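RNA-dependent RNA Polymerase (Bombyx mori cytoplasmic polyhedrosis virus, PDB 6TZ0) catalyses RNA-templated RNA synthesis, making plus strands by conservative transcription of the double-stranded viral genome and complementary minus strands during its replication. Local coordinates at residues A[539-548]-A[680-688]; A[1021-1031]-A[1195-1206]. All blocks are in the same frame, centred on the assembly; numbering follows the deposited sequence.

Overall arrangement
Contact 1 and contact 2 are both antiparallel strand pairings, set in different regions of one chain, with centres about 50 Å apart and nearest atoms about 33 Å apart. Contact 1 (539-548 with 680-688) is largely buried. It joins the two central strands of a four-stranded sheet in the polymerase domain, and apolar packing along it gives way to magnesium-binding aspartates at one end. Contact 2 (1021-1031 with 1195-1206), in the C-terminal region and away from the annotated sites, is only partly buried. Here an outermost strand meets a central one, and aromatic and apolar packing at one end gives way to a bulge with a salt bridge at the other.

Contact 1 (A[539-548]-A[680-688]); sequences RNVLLSSIDV and DDIMEIFQG
F686 turns the edge of its ring toward segment 539-548, with CE2 4.1 Å from S544 CB and L542 O also near the ring plane. Its CG stands beside the backbone N (chi1 -58°), which carries the ring along the strand toward S544. L542 and E684 share this face, with L542 CB 4.2 Å from F686 CB. Helix 690-705 covers it through T693 and N700, and its H696 meets the F686 ring. On the reverse face L543 and I685 run side by side in the same direction, L543 CD2 4.1 Å from I685 CG1, while V541 crosses I685 at a slant, CG2 to CG2 3.7 Å. Reciprocal backbone bonds join L542 with F686 and S544 with E684; the first pair is nearly straight, at 169° and 171° at the hydrogens. Beyond S544 the regular pairing lapses and side chains take over: I546 lies alongside I682, with I546 CG2 3.7 Å from I682 CB, and V548 CG2 reaches I682 CD1 at 3.9 Å. There the acidic groups gather, with D547 OD1 4.6 Å from D680 OD1. D547, V548, D680 and D681 bind magnesium in this polymerase, though no ion is bound to this chain here. The antiparallel pairing brings the motif A strand, with D547, beside the strand following the motif C aspartates D680 and D681, as in polymerase palm domains; the clustered carboxylates are consistent with a site whose charge is balanced by metal ions.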
# COMPACT_ATOMS: atom_id res chain seq x y z
N ARG A 539 30.06 -3.28 -23.23
CA ARG A 539 31.34 -3.75 -22.72
C ARG A 539 31.94 -2.69 -21.80
O ARG A 539 31.58 -1.52 -21.86
CB ARG A 539 32.28 -4.09 -23.87
CG ARG A 539 32.49 -2.96 -24.83
CD ARG A 539 33.34 -3.42 -25.98
NE ARG A 539 34.69 -3.71 -25.55
CZ ARG A 539 35.58 -4.38 -26.28
NH1 ARG A 539 35.24 -4.83 -27.48
NH2 ARG A 539 36.79 -4.61 -25.81
N ASN A 540 32.88 -3.15 -20.97
CA ASN A 540 33.48 -2.38 -19.87
C ASN A 540 32.42 -1.80 -18.95
O ASN A 540 32.49 -0.64 -18.54
CB ASN A 540 34.42 -1.29 -20.39
CG ASN A 540 35.71 -1.85 -20.94
OD1 ASN A 540 36.30 -2.77 -20.36
ND2 ASN A 540 36.17 -1.30 -22.05
N VAL A 541 31.44 -2.62 -18.60
CA VAL A 541 30.30 -2.18 -17.81
C VAL A 541 30.24 -3.00 -16.53
O VAL A 541 30.52 -4.21 -16.54
CB VAL A 541 28.99 -2.25 -18.64
CG1 VAL A 541 28.65 -3.67 -19.07
CG2 VAL A 541 27.85 -1.62 -17.92
N LEU A 542 29.97 -2.33 -15.42
CA LEU A 542 29.82 -2.98 -14.12
C LEU A 542 28.38 -2.82 -13.65
O LEU A 542 27.91 -1.69 -13.47
CB LEU A 542 30.78 -2.40 -13.09
CG LEU A 542 30.66 -3.07 -11.73
CD1 LEU A 542 31.04 -4.53 -11.84
CD2 LEU A 542 31.50 -2.39 -10.69
N LEU A 543 27.71 -3.94 -13.45
CA LEU A 543 26.31 -3.95 -13.06
C LEU A 543 26.21 -4.07 -11.55
O LEU A 543 27.03 -4.75 -10.92
CB LEU A 543 25.60 -5.11 -13.75
CG LEU A 543 25.70 -5.04 -15.27
CD1 LEU A 543 25.17 -6.28 -15.92
CD2 LEU A 543 24.97 -3.83 -15.82
N SER A 544 25.23 -3.40 -10.96
CA SER A 544 25.08 -3.40 -9.50
C SER A 544 23.60 -3.46 -9.15
O SER A 544 22.89 -2.47 -9.29
CB SER A 544 25.74 -2.17 -8.87
OG SER A 544 25.58 -2.18 -7.47
N SER A 545 23.16 -4.62 -8.68
CA SER A 545 21.82 -4.78 -8.12
C SER A 545 21.90 -4.72 -6.59
O SER A 545 21.67 -5.70 -5.89
CB SER A 545 21.19 -6.09 -8.58
OG SER A 545 21.06 -6.13 -9.98
N ILE A 546 22.27 -3.54 -6.10
CA ILE A 546 22.47 -3.34 -4.67
C ILE A 546 21.15 -3.47 -3.93
O ILE A 546 20.11 -2.94 -4.36
CB ILE A 546 23.17 -1.99 -4.42
CG1 ILE A 546 23.42 -1.74 -2.93
CG2 ILE A 546 22.46 -0.83 -5.10
CD1 ILE A 546 24.43 -2.66 -2.35
N ASP A 547 21.16 -4.23 -2.84
CA ASP A 547 19.94 -4.60 -2.12
C ASP A 547 20.05 -4.11 -0.69
O ASP A 547 21.02 -4.42 0.01
CB ASP A 547 19.74 -6.12 -2.14
CG ASP A 547 18.34 -6.53 -1.72
OD1 ASP A 547 17.50 -5.66 -1.44
OD2 ASP A 547 18.09 -7.75 -1.66
N VAL A 548 19.04 -3.35 -0.25
CA VAL A 548 18.95 -2.87 1.12
C VAL A 548 18.01 -3.78 1.88
O VAL A 548 16.81 -3.83 1.58
CB VAL A 548 18.47 -1.41 1.17
CG1 VAL A 548 18.36 -0.95 2.61
CG2 VAL A 548 19.39 -0.51 0.37
N ASP A 680 13.24 0.64 -2.34
CA ASP A 680 13.95 -0.54 -1.84
C ASP A 680 14.63 -1.33 -2.97
O ASP A 680 15.39 -2.26 -2.69
CB ASP A 680 13.04 -1.48 -1.03
CG ASP A 680 13.80 -2.32 -0.02
OD1 ASP A 680 15.02 -2.10 0.14
OD2 ASP A 680 13.19 -3.21 0.59
N ASP A 681 14.43 -0.96 -4.24
CA ASP A 681 15.10 -1.57 -5.38
C ASP A 681 15.93 -0.52 -6.08
O ASP A 681 15.39 0.38 -6.73
CB ASP A 681 14.10 -2.18 -6.37
CG ASP A 681 13.61 -3.53 -5.95
OD1 ASP A 681 14.38 -4.27 -5.31
OD2 ASP A 681 12.46 -3.87 -6.28
N ILE A 682 17.25 -0.64 -5.98
CA ILE A 682 18.18 0.24 -6.67
C ILE A 682 18.86 -0.59 -7.75
O ILE A 682 19.19 -1.76 -7.52
CB ILE A 682 19.22 0.86 -5.71
CG1 ILE A 682 18.57 1.49 -4.48
CG2 ILE A 682 20.06 1.92 -6.39
CD1 ILE A 682 18.61 0.62 -3.24
N MET A 683 19.06 0.00 -8.92
CA MET A 683 19.77 -0.65 -10.02
C MET A 683 20.81 0.32 -10.57
O MET A 683 20.47 1.23 -11.32
CB MET A 683 18.81 -1.08 -11.11
CG MET A 683 19.48 -1.82 -12.23
SD MET A 683 18.35 -2.29 -13.53
CE MET A 683 18.09 -0.72 -14.33
N GLU A 684 22.08 0.11 -10.23
CA GLU A 684 23.16 0.99 -10.64
C GLU A 684 23.95 0.37 -11.78
O GLU A 684 24.27 -0.82 -11.75
CB GLU A 684 24.09 1.29 -9.47
CG GLU A 684 23.44 2.08 -8.37
CD GLU A 684 24.34 2.24 -7.18
OE1 GLU A 684 25.40 1.59 -7.14
OE2 GLU A 684 23.99 3.03 -6.27
N ILE A 685 24.26 1.17 -12.79
CA ILE A 685 25.06 0.75 -13.93
C ILE A 685 26.24 1.69 -14.06
O ILE A 685 26.06 2.90 -14.26
CB ILE A 685 24.24 0.71 -15.23
CG1 ILE A 685 23.10 -0.30 -15.12
CG2 ILE A 685 25.11 0.32 -16.38
CD1 ILE A 685 22.09 -0.18 -16.20
N PHE A 686 27.45 1.15 -13.94
CA PHE A 686 28.69 1.90 -14.05
C PHE A 686 29.42 1.46 -15.31
O PHE A 686 29.37 0.29 -15.68
CB PHE A 686 29.59 1.65 -12.84
CG PHE A 686 28.97 2.00 -11.53
CD1 PHE A 686 28.93 3.31 -11.09
CD2 PHE A 686 28.41 1.02 -10.74
CE1 PHE A 686 28.36 3.63 -9.88
CE2 PHE A 686 27.84 1.33 -9.53
CZ PHE A 686 27.81 2.64 -9.10
N GLN A 687 30.11 2.39 -15.97
CA GLN A 687 30.89 2.04 -17.16
C GLN A 687 32.25 2.72 -17.12
O GLN A 687 32.33 3.94 -16.94
CB GLN A 687 30.15 2.42 -18.44
CG GLN A 687 30.83 1.91 -19.70
CD GLN A 687 30.04 2.19 -20.96
OE1 GLN A 687 29.03 2.89 -20.93
NE2 GLN A 687 30.47 1.61 -22.07
N GLY A 688 33.30 1.94 -17.31
CA GLY A 688 34.65 2.46 -17.35
C GLY A 688 35.69 1.38 -17.11
O GLY A 688 35.55 0.27 -17.63

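Contact 2 (A[1021-1031]-A[1195-1206]); sequences LYEFEVEDVTV and GKRLGMVLHPGL
L1021 lays its CD1 over one face of the H1203 imidazole, a CH-pi contact 3.9 Å from the ring centroid and 12° off its normal. P1204 CD lies over the opposite face, near its rim. H1203 is at the N-cap position of helix 1204-1211. Further along, M1200 runs beside F1024 in the same direction: its CG approaches F1024 CE1 at 3.8 Å, and its SD makes an oblique Met-aromatic contact 4.7 Å from the F1024 ring centroid. Helix 1174-1188 backs this face, H1185 stacking on F1024 and F1181 on Y1022. At the far end R1197, bent at chi3 (69°), grips E1027 side-on. Both NE (2.6 Å) and NH2 (3.0 Å) donate to E1027 OE1, which lies in the guanidinium plane although the carboxylate plane is turned 65° from it. E1027 OE2 pairs with R1163, so two arginines hold this carboxylate, while V1029 CG1 sits over the centre of one R1197 guanidinium face, 4.1 Å above it. R1197 O accepts from E1027 N, and R1197 N donates to V1029 O; the pairing resumes two residues out of step. The arrangement is a beta bulge in an antiparallel pair, here joining outermost strand 1022-1027 to the central strand of a small mixed sheet.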
# COMPACT_ATOMS: atom_id res chain seq x y z
N LEU A 1021 -15.31 -16.64 -42.24
CA LEU A 1021 -15.18 -17.60 -43.34
C LEU A 1021 -14.00 -17.22 -44.23
O LEU A 1021 -14.13 -16.63 -45.30
CB LEU A 1021 -16.48 -17.68 -44.12
CG LEU A 1021 -17.69 -18.06 -43.27
CD1 LEU A 1021 -18.94 -18.15 -44.10
CD2 LEU A 1021 -17.43 -19.34 -42.56
N TYR A 1022 -12.81 -17.58 -43.75
CA TYR A 1022 -11.57 -17.34 -44.49
C TYR A 1022 -10.59 -18.46 -44.18
O TYR A 1022 -10.55 -18.98 -43.07
CB TYR A 1022 -10.97 -15.97 -44.15
CG TYR A 1022 -10.57 -15.75 -42.71
CD1 TYR A 1022 -11.47 -15.26 -41.78
CD2 TYR A 1022 -9.27 -15.99 -42.29
CE1 TYR A 1022 -11.10 -15.05 -40.48
CE2 TYR A 1022 -8.90 -15.79 -40.99
CZ TYR A 1022 -9.81 -15.31 -40.09
OH TYR A 1022 -9.42 -15.11 -38.79
N GLU A 1023 -9.80 -18.83 -45.19
CA GLU A 1023 -8.81 -19.89 -45.04
C GLU A 1023 -7.51 -19.52 -45.72
O GLU A 1023 -7.40 -18.52 -46.42
CB GLU A 1023 -9.33 -21.23 -45.56
CG GLU A 1023 -10.14 -21.98 -44.53
CD GLU A 1023 -9.25 -22.45 -43.39
OE1 GLU A 1023 -8.09 -22.82 -43.65
OE2 GLU A 1023 -9.71 -22.43 -42.23
N PHE A 1024 -6.51 -20.37 -45.49
CA PHE A 1024 -5.13 -20.11 -45.88
C PHE A 1024 -4.55 -21.38 -46.48
O PHE A 1024 -4.49 -22.41 -45.81
CB PHE A 1024 -4.30 -19.67 -44.67
CG PHE A 1024 -4.65 -18.31 -44.17
CD1 PHE A 1024 -4.07 -17.18 -44.73
CD2 PHE A 1024 -5.60 -18.14 -43.18
CE1 PHE A 1024 -4.40 -15.93 -44.28
CE2 PHE A 1024 -5.94 -16.89 -42.73
CZ PHE A 1024 -5.34 -15.78 -43.28
N GLU A 1025 -4.11 -21.29 -47.72
CA GLU A 1025 -3.52 -22.42 -48.41
C GLU A 1025 -2.01 -22.29 -48.39
O GLU A 1025 -1.46 -21.19 -48.39
CB GLU A 1025 -4.03 -22.51 -49.85
CG GLU A 1025 -5.51 -22.79 -49.94
CD GLU A 1025 -5.99 -22.89 -51.36
OE1 GLU A 1025 -5.19 -22.63 -52.28
OE2 GLU A 1025 -7.18 -23.22 -51.57
N VAL A 1026 -1.33 -23.43 -48.39
CA VAL A 1026 0.12 -23.47 -48.24
C VAL A 1026 0.76 -23.54 -49.62
O VAL A 1026 0.50 -24.48 -50.38
CB VAL A 1026 0.55 -24.65 -47.36
CG1 VAL A 1026 2.06 -24.72 -47.28
CG2 VAL A 1026 -0.06 -24.52 -45.98
N GLU A 1027 1.58 -22.56 -49.94
CA GLU A 1027 2.36 -22.56 -51.16
C GLU A 1027 3.71 -23.22 -50.93
O GLU A 1027 4.14 -23.43 -49.79
CB GLU A 1027 2.56 -21.13 -51.67
CG GLU A 1027 1.30 -20.45 -52.17
CD GLU A 1027 1.55 -19.02 -52.58
OE1 GLU A 1027 2.64 -18.50 -52.29
OE2 GLU A 1027 0.66 -18.41 -53.22
N ASP A 1028 4.39 -23.56 -52.02
CA ASP A 1028 5.71 -24.17 -51.95
C ASP A 1028 6.84 -23.14 -51.92
O ASP A 1028 8.01 -23.52 -52.01
CB ASP A 1028 5.89 -25.14 -53.12
CG ASP A 1028 5.59 -24.50 -54.46
OD1 ASP A 1028 5.12 -23.35 -54.48
OD2 ASP A 1028 5.84 -25.15 -55.49
N VAL A 1029 6.51 -21.86 -51.78
CA VAL A 1029 7.49 -20.80 -51.64
C VAL A 1029 7.81 -20.64 -50.16
O VAL A 1029 6.91 -20.43 -49.35
CB VAL A 1029 6.97 -19.48 -52.24
CG1 VAL A 1029 7.95 -18.36 -51.98
CG2 VAL A 1029 6.73 -19.64 -53.72
N THR A 1030 9.09 -20.76 -49.81
CA THR A 1030 9.53 -20.56 -48.44
C THR A 1030 9.78 -19.08 -48.20
O THR A 1030 10.46 -18.43 -49.00
CB THR A 1030 10.80 -21.36 -48.15
OG1 THR A 1030 11.86 -20.90 -49.00
CG2 THR A 1030 10.58 -22.83 -48.41
N VAL A 1031 9.21 -18.55 -47.12
CA VAL A 1031 9.44 -17.15 -46.79
C VAL A 1031 10.85 -16.98 -46.24
O VAL A 1031 11.49 -17.92 -45.75
CB VAL A 1031 8.40 -16.64 -45.79
CG1 VAL A 1031 7.02 -16.71 -46.39
CG2 VAL A 1031 8.45 -17.44 -44.51
N GLY A 1195 7.54 -22.71 -42.36
CA GLY A 1195 8.22 -21.66 -43.08
C GLY A 1195 7.79 -21.44 -44.51
O GLY A 1195 8.57 -20.91 -45.30
N LYS A 1196 6.57 -21.83 -44.87
CA LYS A 1196 6.05 -21.65 -46.21
C LYS A 1196 5.15 -20.43 -46.29
O LYS A 1196 4.61 -19.96 -45.28
CB LYS A 1196 5.26 -22.89 -46.64
CG LYS A 1196 6.08 -24.15 -46.77
CD LYS A 1196 6.98 -24.10 -47.98
CE LYS A 1196 7.68 -25.43 -48.19
NZ LYS A 1196 8.57 -25.42 -49.38
N ARG A 1197 4.99 -19.91 -47.50
CA ARG A 1197 4.15 -18.74 -47.71
C ARG A 1197 2.69 -19.16 -47.84
O ARG A 1197 2.38 -20.18 -48.45
CB ARG A 1197 4.60 -17.98 -48.96
CG ARG A 1197 3.90 -16.65 -49.16
CD ARG A 1197 4.45 -15.85 -50.33
NE ARG A 1197 4.15 -16.46 -51.61
CZ ARG A 1197 4.62 -16.02 -52.77
NH1 ARG A 1197 5.42 -14.96 -52.80
NH2 ARG A 1197 4.29 -16.62 -53.90
N LEU A 1198 1.80 -18.37 -47.26
CA LEU A 1198 0.38 -18.67 -47.29
C LEU A 1198 -0.33 -17.89 -48.38
O LEU A 1198 0.11 -16.83 -48.82
CB LEU A 1198 -0.26 -18.36 -45.93
CG LEU A 1198 0.24 -19.22 -44.78
CD1 LEU A 1198 -0.37 -18.78 -43.47
CD2 LEU A 1198 -0.07 -20.68 -45.05
N GLY A 1199 -1.46 -18.44 -48.82
CA GLY A 1199 -2.34 -17.77 -49.76
C GLY A 1199 -3.76 -17.77 -49.24
O GLY A 1199 -4.30 -18.83 -48.91
N MET A 1200 -4.38 -16.60 -49.15
CA MET A 1200 -5.66 -16.46 -48.48
C MET A 1200 -6.81 -16.58 -49.48
O MET A 1200 -6.78 -15.96 -50.54
CB MET A 1200 -5.74 -15.11 -47.75
CG MET A 1200 -6.96 -14.96 -46.86
SD MET A 1200 -6.99 -13.40 -45.96
CE MET A 1200 -7.47 -12.28 -47.26
N VAL A 1201 -7.80 -17.39 -49.13
CA VAL A 1201 -9.03 -17.51 -49.90
C VAL A 1201 -10.18 -17.01 -49.04
O VAL A 1201 -10.18 -17.17 -47.82
CB VAL A 1201 -9.27 -18.96 -50.38
CG1 VAL A 1201 -8.21 -19.35 -51.39
CG2 VAL A 1201 -9.22 -19.93 -49.23
N LEU A 1202 -11.15 -16.36 -49.68
CA LEU A 1202 -12.27 -15.75 -48.99
C LEU A 1202 -13.58 -16.32 -49.51
O LEU A 1202 -13.63 -16.95 -50.57
CB LEU A 1202 -12.27 -14.23 -49.16
CG LEU A 1202 -11.08 -13.49 -48.54
CD1 LEU A 1202 -11.16 -12.01 -48.83
CD2 LEU A 1202 -11.02 -13.72 -47.05
N HIS A 1203 -14.63 -16.09 -48.75
CA HIS A 1203 -16.00 -16.51 -49.03
C HIS A 1203 -16.75 -15.37 -49.71
O HIS A 1203 -16.53 -14.20 -49.37
CB HIS A 1203 -16.68 -16.91 -47.73
CG HIS A 1203 -18.03 -17.55 -47.89
ND1 HIS A 1203 -19.20 -16.86 -47.72
CD2 HIS A 1203 -18.38 -18.81 -48.23
CE1 HIS A 1203 -20.23 -17.67 -47.93
NE2 HIS A 1203 -19.75 -18.86 -48.24
N PRO A 1204 -17.59 -15.67 -50.70
CA PRO A 1204 -18.34 -14.60 -51.39
C PRO A 1204 -19.32 -13.88 -50.49
O PRO A 1204 -19.62 -12.70 -50.73
CB PRO A 1204 -19.04 -15.35 -52.53
CG PRO A 1204 -18.21 -16.55 -52.76
CD PRO A 1204 -17.70 -16.96 -51.42
N GLY A 1205 -19.83 -14.55 -49.46
CA GLY A 1205 -20.60 -13.87 -48.44
C GLY A 1205 -19.79 -12.89 -47.62
O GLY A 1205 -20.32 -11.87 -47.18
N LEU A 1206 -18.50 -13.18 -47.41
CA LEU A 1206 -17.64 -12.22 -46.72
C LEU A 1206 -17.43 -10.97 -47.56
O LEU A 1206 -17.48 -9.85 -47.04
CB LEU A 1206 -16.30 -12.88 -46.38
CG LEU A 1206 -15.28 -12.23 -45.43
CD1 LEU A 1206 -14.52 -13.34 -44.75
CD2 LEU A 1206 -14.30 -11.30 -46.12